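Local coordinates for Lin1840 protein (Listeria innocua serovar 6a, PDB 4ZOC) that probably hydrolyses terminal, non-reducing beta-D-glucosyl residues with release of beta-D-glucose, as a glycoside hydrolase family 3 enzyme that takes part in beta-1,2-glucan metabolism, at residues 210-215 against 690-695; 225-230 against 261-266. The protein carries 2 engineered substitutions. One frame throughout, in Å; residues are numbered along the deposited sequence.

Interaction 1 (210-215 against 690-695)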
loop_
_atom_site.group_PDB
_atom_site.type_symbol
_atom_site.label_atom_id
_atom_site.label_comp_id
_atom_site.label_asym_id
_atom_site.label_seq_id
_atom_site.Cartn_x
_atom_site.Cartn_y
_atom_site.Cartn_z
ATOM N N MET A 210 -1.608 8.302 -4.755
ATOM C CA MET A 210 -2.932 7.844 -5.168
ATOM C C MET A 210 -3.341 8.646 -6.423
ATOM O O MET A 210 -2.788 9.744 -6.727
ATOM C CB MET A 210 -4.011 7.967 -4.075
ATOM C CG MET A 210 -4.453 9.387 -3.677
ATOM S SD MET A 210 -3.360 10.227 -2.514
ATOM C CE MET A 210 -3.466 9.207 -1.058
ATOM N N SER A 211 -4.292 8.112 -7.148
ATOM C CA SER A 211 -4.830 8.838 -8.300
ATOM C C SER A 211 -5.520 10.168 -7.803
ATOM O O SER A 211 -6.009 10.268 -6.698
ATOM C CB SER A 211 -5.765 7.992 -9.134
ATOM O OG SER A 211 -7.054 7.856 -8.508
ATOM N N THR A 212 -5.499 11.164 -8.659
ATOM C CA THR A 212 -6.239 12.407 -8.416
ATOM C C THR A 212 -7.689 12.143 -8.051
ATOM O O THR A 212 -8.228 12.683 -7.071
ATOM C CB THR A 212 -6.097 13.348 -9.571
ATOM O OG1 THR A 212 -4.701 13.444 -9.990
ATOM C CG2 THR A 212 -6.592 14.720 -9.127
ATOM N N ARG A 213 -8.307 11.194 -8.763
ATOM C CA ARG A 213 -9.705 10.870 -8.511
ATOM C C ARG A 213 -9.868 10.331 -7.102
ATOM O O ARG A 213 -10.817 10.678 -6.419
ATOM C CB ARG A 213 -10.249 9.830 -9.508
ATOM C CG ARG A 213 -11.765 9.539 -9.324
ATOM C CD ARG A 213 -12.237 8.356 -10.199
ATOM N NE ARG A 213 -11.258 7.257 -10.035
ATOM C CZ ARG A 213 -11.139 6.523 -8.921
ATOM N NH1 ARG A 213 -11.964 6.735 -7.890
ATOM N NH2 ARG A 213 -10.134 5.589 -8.776
ATOM N N GLU A 214 -8.944 9.439 -6.687
ATOM C CA GLU A 214 -9.058 8.881 -5.319
ATOM C C GLU A 214 -8.769 9.969 -4.235
ATOM O O GLU A 214 -9.433 10.043 -3.192
ATOM C CB GLU A 214 -8.071 7.729 -5.101
ATOM C CG GLU A 214 -8.759 6.431 -5.456
ATOM C CD GLU A 214 -9.968 6.141 -4.576
ATOM O OE1 GLU A 214 -11.122 5.998 -5.188
ATOM O OE2 GLU A 214 -9.728 6.081 -3.326
ATOM N N LEU A 215 -7.811 10.818 -4.512
ATOM C CA LEU A 215 -7.606 12.014 -3.649
ATOM C C LEU A 215 -8.886 12.794 -3.430
ATOM O O LEU A 215 -9.375 13.035 -2.312
ATOM C CB LEU A 215 -6.497 12.885 -4.253
ATOM C CG LEU A 215 -6.214 14.166 -3.433
ATOM C CD1 LEU A 215 -5.551 13.864 -2.095
ATOM C CD2 LEU A 215 -5.210 14.940 -4.292
ATOM N N HIS A 690 -14.211 9.545 -14.100
ATOM C CA HIS A 690 -12.812 9.471 -14.611
ATOM C C HIS A 690 -12.319 10.844 -15.007
ATOM O O HIS A 690 -11.100 11.076 -14.965
ATOM C CB HIS A 690 -12.678 8.482 -15.782
ATOM C CG HIS A 690 -12.976 9.088 -17.086
ATOM N ND1 HIS A 690 -14.264 9.425 -17.469
ATOM C CD2 HIS A 690 -12.156 9.532 -18.063
ATOM C CE1 HIS A 690 -14.226 10.016 -18.651
ATOM N NE2 HIS A 690 -12.959 10.087 -19.035
ATOM N N GLN A 691 -13.233 11.751 -15.369
ATOM C CA GLN A 691 -12.893 13.162 -15.675
ATOM C C GLN A 691 -12.774 14.082 -14.473
ATOM O O GLN A 691 -12.547 15.295 -14.660
ATOM C CB GLN A 691 -13.970 13.770 -16.625
ATOM C CG GLN A 691 -13.398 14.342 -17.884
ATOM C CD GLN A 691 -14.402 14.339 -19.024
ATOM O OE1 GLN A 691 -15.355 13.563 -19.023
ATOM N NE2 GLN A 691 -14.183 15.204 -20.002
ATOM N N LEU A 692 -12.935 13.570 -13.249
ATOM C CA LEU A 692 -12.918 14.408 -12.020
ATOM C C LEU A 692 -14.154 15.325 -11.852
ATOM O O LEU A 692 -14.178 16.265 -11.029
ATOM C CB LEU A 692 -11.610 15.180 -11.877
ATOM C CG LEU A 692 -10.373 14.312 -12.036
ATOM C CD1 LEU A 692 -9.115 15.161 -11.855
ATOM C CD2 LEU A 692 -10.341 13.135 -11.086
ATOM N N GLU A 693 -15.213 15.014 -12.578
ATOM C CA GLU A 693 -16.449 15.699 -12.353
ATOM C C GLU A 693 -17.196 14.967 -11.229
ATOM O O GLU A 693 -17.206 13.723 -11.167
ATOM C CB GLU A 693 -17.314 15.624 -13.611
ATOM C CG GLU A 693 -16.694 16.202 -14.884
ATOM C CD GLU A 693 -17.534 15.872 -16.103
ATOM O OE1 GLU A 693 -18.056 14.758 -16.268
ATOM O OE2 GLU A 693 -17.759 16.756 -16.918
ATOM N N LYS A 694 -17.810 15.736 -10.346
ATOM C CA LYS A 694 -18.723 15.203 -9.343
ATOM C C LYS A 694 -20.095 15.005 -10.031
ATOM O O LYS A 694 -20.652 15.978 -10.533
ATOM C CB LYS A 694 -18.817 16.216 -8.221
ATOM C CG LYS A 694 -19.688 15.778 -7.065
ATOM C CD LYS A 694 -18.987 14.666 -6.315
ATOM C CE LYS A 694 -19.425 14.548 -4.887
ATOM N NZ LYS A 694 -19.214 15.817 -4.161
ATOM N N VAL A 695 -20.560 13.750 -10.106
ATOM C CA VAL A 695 -21.718 13.347 -10.881
ATOM C C VAL A 695 -22.663 12.522 -10.120
ATOM O O VAL A 695 -22.332 11.867 -9.123
ATOM C CB VAL A 695 -21.284 12.556 -12.115
ATOM C CG1 VAL A 695 -20.425 13.434 -12.976
ATOM C CG2 VAL A 695 -20.546 11.287 -11.774
#
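Leu692 reaches across to the first turn of helix 212-219 and sets its two methyls on different residues. CD2 rests on the backbone of Arg213, 3.5 Å from its CA, and also lies 3.7 Å from Arg213 CB; CD1 meets the methyl CG2 of Thr212 at 3.7 Å, the two side chains crossing at about a right angle. No polar bond joins the segments, so the contact is a small apolar one. A branched leucine suits it, since one fork can cover two successive residues of a helix. Thr212 serves the same end: CG2 stands anti to the backbone N, on the side that Leu692 approaches.

Behind this shell the helix start is fixed by Ser211, the N-cap, whose OG accepts from Glu214 N at 3.1 Å; a serine is short enough to fold back onto that N-H. The long chain of Arg213 starts off anti to the backbone N (chi1 -176°) and bends at chi3, bringing NH1 to Glu214 OE1 at 2.9 Å in a salt bridge. OE1 receives it on its anti lone pair and sits 20° out of the guanidinium plane. The other end of the guanidinium has a stronger partner: NH2 forms a salt bridge with Asp242 of the second subunit, whose OD1 also bonds to Ser211 OG. The helix start is therefore part of the dimer interface.

Leu692 itself has positive phi (71°), in the turn between the antiparallel strands 687-688 and 694-695. This hairpin of the fibronectin type III-like region thus meets the TIM-barrel region at the start of helix 212-219, with Tyr688 of its first strand against Arg213 and Trp251 of helix 250-260 against Thr212.

Interaction 2 (225-230 against 261-266)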
loop_
_atom_site.group_PDB
_atom_site.type_symbol
_atom_site.label_atom_id
_atom_site.label_comp_id
_atom_site.label_asym_id
_atom_site.label_seq_id
_atom_site.Cartn_x
_atom_site.Cartn_y
_atom_site.Cartn_z
ATOM N N ALA A 225 -14.877 19.773 4.345
ATOM C CA ALA A 225 -16.045 19.962 5.203
ATOM C C ALA A 225 -15.698 20.903 6.334
ATOM O O ALA A 225 -16.450 21.818 6.640
ATOM C CB ALA A 225 -16.578 18.678 5.754
ATOM N N ALA A 226 -14.505 20.737 6.897
ATOM C CA ALA A 226 -14.072 21.648 7.957
ATOM C C ALA A 226 -13.809 23.084 7.520
ATOM O O ALA A 226 -14.062 24.058 8.225
ATOM C CB ALA A 226 -12.837 21.020 8.620
ATOM N N ILE A 227 -13.274 23.212 6.329
ATOM C CA ILE A 227 -13.006 24.493 5.701
ATOM C C ILE A 227 -14.340 25.190 5.444
ATOM O O ILE A 227 -14.528 26.386 5.806
ATOM C CB ILE A 227 -12.169 24.296 4.450
ATOM C CG1 ILE A 227 -10.722 23.922 4.793
ATOM C CG2 ILE A 227 -12.168 25.557 3.542
ATOM C CD1 ILE A 227 -10.033 23.318 3.583
ATOM N N GLN A 228 -15.292 24.464 4.869
ATOM C CA GLN A 228 -16.619 25.071 4.596
ATOM C C GLN A 228 -17.382 25.438 5.865
ATOM O O GLN A 228 -18.167 26.410 5.899
ATOM C CB GLN A 228 -17.480 24.197 3.657
ATOM C CG GLN A 228 -16.888 23.899 2.292
ATOM C CD GLN A 228 -16.046 25.048 1.693
ATOM O OE1 GLN A 228 -16.418 26.238 1.785
ATOM N NE2 GLN A 228 -14.882 24.716 1.161
ATOM N N ALA A 229 -17.113 24.750 6.934
ATOM C CA ALA A 229 -17.697 25.052 8.217
ATOM C C ALA A 229 -17.008 26.249 8.903
ATOM O O ALA A 229 -17.423 26.614 9.978
ATOM C CB ALA A 229 -17.615 23.840 9.126
ATOM N N GLY A 230 -15.946 26.787 8.297
ATOM C CA GLY A 230 -15.321 28.017 8.770
ATOM C C GLY A 230 -14.010 27.898 9.466
ATOM O O GLY A 230 -13.590 28.869 10.126
ATOM N N MET A 261 -11.720 25.085 -3.038
ATOM C CA MET A 261 -12.266 25.092 -1.686
ATOM C C MET A 261 -12.485 26.514 -1.147
ATOM O O MET A 261 -13.041 26.666 -0.101
ATOM C CB MET A 261 -11.351 24.316 -0.755
ATOM C CG MET A 261 -11.411 22.805 -1.010
ATOM S SD MET A 261 -10.333 21.940 0.154
ATOM C CE MET A 261 -10.338 20.348 -0.676
ATOM N N GLU A 262 -11.981 27.508 -1.854
ATOM C CA GLU A 262 -12.239 28.953 -1.509
ATOM C C GLU A 262 -11.686 29.317 -0.161
ATOM O O GLU A 262 -12.228 30.196 0.536
ATOM C CB GLU A 262 -13.749 29.276 -1.562
ATOM C CG GLU A 262 -14.372 29.044 -2.903
ATOM C CD GLU A 262 -15.803 29.538 -2.895
ATOM O OE1 GLU A 262 -16.666 28.726 -2.576
ATOM O OE2 GLU A 262 -16.076 30.723 -3.097
ATOM N N PHE A 263 -10.572 28.693 0.223
ATOM C CA PHE A 263 -9.965 29.025 1.522
ATOM C C PHE A 263 -9.155 30.318 1.380
ATOM O O PHE A 263 -8.281 30.411 0.519
ATOM C CB PHE A 263 -9.088 27.872 1.961
ATOM C CG PHE A 263 -8.293 28.149 3.201
ATOM C CD1 PHE A 263 -8.978 28.240 4.435
ATOM C CD2 PHE A 263 -6.909 28.391 3.163
ATOM C CE1 PHE A 263 -8.293 28.565 5.590
ATOM C CE2 PHE A 263 -6.217 28.715 4.355
ATOM C CZ PHE A 263 -6.911 28.785 5.558
ATOM N N ASP A 264 -9.430 31.287 2.262
ATOM C CA ASP A 264 -8.741 32.555 2.212
ATOM C C ASP A 264 -8.070 32.917 3.537
ATOM O O ASP A 264 -7.782 34.090 3.745
ATOM C CB ASP A 264 -9.716 33.708 1.855
ATOM C CG ASP A 264 -8.976 35.002 1.425
ATOM O OD1 ASP A 264 -7.954 34.962 0.701
ATOM O OD2 ASP A 264 -9.407 36.095 1.787
ATOM N N GLY A 265 -7.699 31.924 4.353
ATOM C CA GLY A 265 -7.019 32.149 5.578
ATOM C C GLY A 265 -5.535 31.781 5.487
ATOM O O GLY A 265 -4.942 31.561 4.402
ATOM N N VAL A 266 -4.892 31.822 6.668
ATOM C CA VAL A 266 -3.481 31.570 6.800
ATOM C C VAL A 266 -3.252 30.079 6.461
ATOM O O VAL A 266 -3.884 29.222 7.042
ATOM C CB VAL A 266 -2.965 31.954 8.190
ATOM C CG1 VAL A 266 -1.529 31.448 8.436
ATOM C CG2 VAL A 266 -3.067 33.496 8.370
HETATM O O HOH W 1 -14.408 28.214 1.911
#
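Ile227 points its CB from helix 221-228 toward the loop 261-266 and divides there. The branch methyl CG2 passes 3.9 Å from Met261 O and 4.2 Å from Phe263 CB, while the longer arm through CG1 carries CD1 to Met261 SD at 3.7 Å. Ile227 crosses both side chains at about a right angle. A beta-branched residue fits here because its two arms touch two different loop residues, and the unbranched methionine can lay its sulfur against a methyl.

Beside this apolar patch, Gln228 bends at chi2 (-35°) and presents its amide to the same carbonyl. NE2 donates to Met261 O over 3.0 Å in an almost straight bond (172°) and donates also to Asn224 OD1, one turn back in the helix. A water 2.8 Å from Gln228 OE1 and 2.9 Å from Met261 O bridges the two as well; a glutamine offers an N-H to the carbonyl and an oxygen to the water.

Helix 221-228 thus packs on the loop joining helix 250-260 to barrel strand 266-268, with Leu257 of that helix and Val234 of strand 233-236 meeting both Ile227 and Phe263.

From the N terminus, the chain first reaches 210-215, where helix 212-219 starts, and runs directly into helix 221-228, whose end takes part in interaction 2. After strand 233-236 and helix 250-260 it returns at 261-266, closing a short loop within the TIM-barrel region. Interaction 1 closes only much later, 475 residues on, after the family 3 C-terminal region, when the fibronectin type III-like region comes back at 690-695. Interaction 2 is thus nested inside the loop of interaction 1. Their nearest atoms are about 8 Å apart: one joins neighbouring elements of the barrel, the other joins the barrel region to the fibronectin-like region.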